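Local coordinates for protein dITP/XTP pyrophosphatase (Coxiella burnetii, PDB 3TQU) that probably hydrolyses non-canonical purine nucleoside triphosphates such as XTP, dITP and ITP to monophosphate and diphosphate, clearing them from the nucleotide pool, at residues A[19-24]-A[190-194]. Numbering follows the deposited sequence.
Sequences EMQELL and LEQLS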
loop_
_atom_site.group_PDB
_atom_site.type_symbol
_atom_site.label_atom_id
_atom_site.label_comp_id
_atom_site.label_asym_id
_atom_site.label_seq_id
_atom_site.Cartn_x
_atom_site.Cartn_y
_atom_site.Cartn_z
ATOM N N GLU A 19 22.138 -3.927 1.767
ATOM C CA GLU A 19 21.318 -3.771 2.966
ATOM C C GLU A 19 20.346 -4.941 3.110
ATOM O O GLU A 19 20.091 -5.420 4.214
ATOM C CB GLU A 19 20.551 -2.445 2.935
ATOM C CG GLU A 19 21.415 -1.207 3.146
ATOM C CD GLU A 19 20.626 0.088 3.026
ATOM O OE1 GLU A 19 19.378 0.027 3.012
ATOM O OE2 GLU A 19 21.255 1.165 2.939
HETATM N N MSE A 20 19.821 -5.398 1.978
HETATM C CA MSE A 20 18.837 -6.474 1.934
HETATM C C MSE A 20 19.484 -7.811 2.286
HETATM O O MSE A 20 18.944 -8.590 3.073
HETATM C CB MSE A 20 18.211 -6.536 0.535
HETATM C CG MSE A 20 17.124 -7.587 0.331
HETATM SE SE MSE A 20 15.397 -6.965 0.970
HETATM C CE MSE A 20 15.584 -5.110 0.443
ATOM N N GLN A 21 20.646 -8.074 1.701
ATOM C CA GLN A 21 21.359 -9.315 1.971
ATOM C C GLN A 21 21.707 -9.415 3.450
ATOM O O GLN A 21 21.607 -10.483 4.052
ATOM C CB GLN A 21 22.625 -9.406 1.119
ATOM C CG GLN A 21 22.355 -9.560 -0.370
ATOM C CD GLN A 21 23.604 -9.345 -1.193
ATOM O OE1 GLN A 21 24.556 -8.713 -0.737
ATOM N NE2 GLN A 21 23.615 -9.880 -2.405
ATOM N N GLU A 22 22.121 -8.291 4.025
ATOM C CA GLU A 22 22.415 -8.216 5.451
ATOM C C GLU A 22 21.152 -8.479 6.272
ATOM O O GLU A 22 21.181 -9.189 7.275
ATOM C CB GLU A 22 22.986 -6.839 5.796
ATOM C CG GLU A 22 23.126 -6.573 7.286
ATOM C CD GLU A 22 24.255 -7.360 7.915
ATOM O OE1 GLU A 22 25.212 -7.710 7.190
ATOM O OE2 GLU A 22 24.188 -7.631 9.132
ATOM N N LEU A 23 20.043 -7.901 5.826
ATOM C CA LEU A 23 18.768 -8.014 6.526
ATOM C C LEU A 23 18.264 -9.449 6.605
ATOM O O LEU A 23 17.757 -9.877 7.641
ATOM C CB LEU A 23 17.712 -7.149 5.833
ATOM C CG LEU A 23 16.310 -7.221 6.441
ATOM C CD1 LEU A 23 16.263 -6.425 7.730
ATOM C CD2 LEU A 23 15.278 -6.706 5.455
ATOM N N LEU A 24 18.397 -10.185 5.504
ATOM C CA LEU A 24 17.826 -11.527 5.407
ATOM C C LEU A 24 18.880 -12.628 5.403
ATOM O O LEU A 24 18.654 -13.712 4.864
ATOM C CB LEU A 24 16.960 -11.638 4.153
ATOM C CG LEU A 24 15.862 -10.581 4.036
ATOM C CD1 LEU A 24 15.004 -10.846 2.814
ATOM C CD2 LEU A 24 15.011 -10.560 5.298
ATOM N N LEU A 190 12.318 -2.146 5.967
ATOM C CA LEU A 190 13.042 -3.408 5.877
ATOM C C LEU A 190 12.733 -4.342 7.047
ATOM O O LEU A 190 12.639 -5.558 6.868
ATOM C CB LEU A 190 14.550 -3.164 5.768
ATOM C CG LEU A 190 15.039 -2.586 4.439
ATOM C CD1 LEU A 190 16.533 -2.302 4.478
ATOM C CD2 LEU A 190 14.711 -3.537 3.304
ATOM N N GLU A 191 12.574 -3.781 8.240
ATOM C CA GLU A 191 12.252 -4.600 9.403
ATOM C C GLU A 191 10.835 -5.167 9.301
ATOM O O GLU A 191 10.588 -6.299 9.709
ATOM C CB GLU A 191 12.461 -3.832 10.714
ATOM C CG GLU A 191 11.615 -2.585 10.879
ATOM C CD GLU A 191 10.293 -2.849 11.581
ATOM O OE1 GLU A 191 9.510 -1.891 11.745
ATOM O OE2 GLU A 191 10.038 -4.009 11.974
ATOM N N GLN A 192 9.916 -4.384 8.739
ATOM C CA GLN A 192 8.556 -4.853 8.481
ATOM C C GLN A 192 8.592 -6.015 7.495
ATOM O O GLN A 192 7.916 -7.028 7.684
ATOM C CB GLN A 192 7.692 -3.726 7.908
ATOM C CG GLN A 192 7.511 -2.523 8.827
ATOM C CD GLN A 192 6.754 -1.393 8.150
ATOM O OE1 GLN A 192 6.029 -1.614 7.181
ATOM N NE2 GLN A 192 6.927 -0.177 8.653
ATOM N N LEU A 193 9.383 -5.851 6.437
ATOM C CA LEU A 193 9.571 -6.889 5.429
ATOM C C LEU A 193 10.176 -8.156 6.033
ATOM O O LEU A 193 9.716 -9.266 5.759
ATOM C CB LEU A 193 10.471 -6.380 4.298
ATOM C CG LEU A 193 10.780 -7.380 3.180
ATOM C CD1 LEU A 193 9.527 -7.674 2.373
ATOM C CD2 LEU A 193 11.883 -6.854 2.278
ATOM N N SER A 194 11.210 -7.986 6.851
ATOM C CA SER A 194 11.874 -9.124 7.480
ATOM C C SER A 194 10.914 -9.905 8.366
ATOM O O SER A 194 10.904 -11.134 8.356
ATOM C CB SER A 194 13.071 -8.659 8.306
ATOM O OG SER A 194 13.716 -9.767 8.907
HETATM O O HOH W 1 16.231 -9.424 9.930
#
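With CG set opposite the backbone N (chi1 178°), L23 reaches from helix 14-23 to the backbone of helix 185-199, while L190, its CG opposite the carbonyl carbon instead (chi1 -71°), extends back between E19, M20 and L23. The L23 fork lies against the L190 carbonyl and the S194 side chain, one turn apart: its CD2 is 3.2 Å from L190 O and 3.6 Å from L190 CB, and its CD1 meets S194 CB. That carbonyl accepts the helical bond from S194 N, so the methyl packs against an oxygen engaged in its own helix. M20, a selenomethionine, bends at both outer torsions, which brings its end to two leucines: CE presses on L190 CD2 at 3.4 Å, tighter than usual carbon packing, and SE touches L193 CD2 at 3.8 Å. The other L190 methyl, CD1, comes within 4.0 Å of E19 OE1, a carboxylate oxygen whose charge is paired with R186, a predicted substrate-binding residue; the apolar seam runs up to the edge of the probable nucleotide site. At the opposite end, where L24 leaves helical geometry, one water bridges the segments, donating to L23 O at 2.8 Å and hydrogen-bonding S194 OG at 2.7 Å. L24 CD2 packs beside the same serine. The two segments run at 42° to each other and draw together toward L24 and S194, with axes 10.9 Å apart at closest approach, a spacing bridged mainly by leucine and selenomethionine side chains. Around this seam of the HAM1 fold, M20 and L24 also rest on F31 of strand 29-33, an outermost strand of the mixed sheet within the chain, whereas L193 lies on L137 and C139 of strand 137-147 in that sheet.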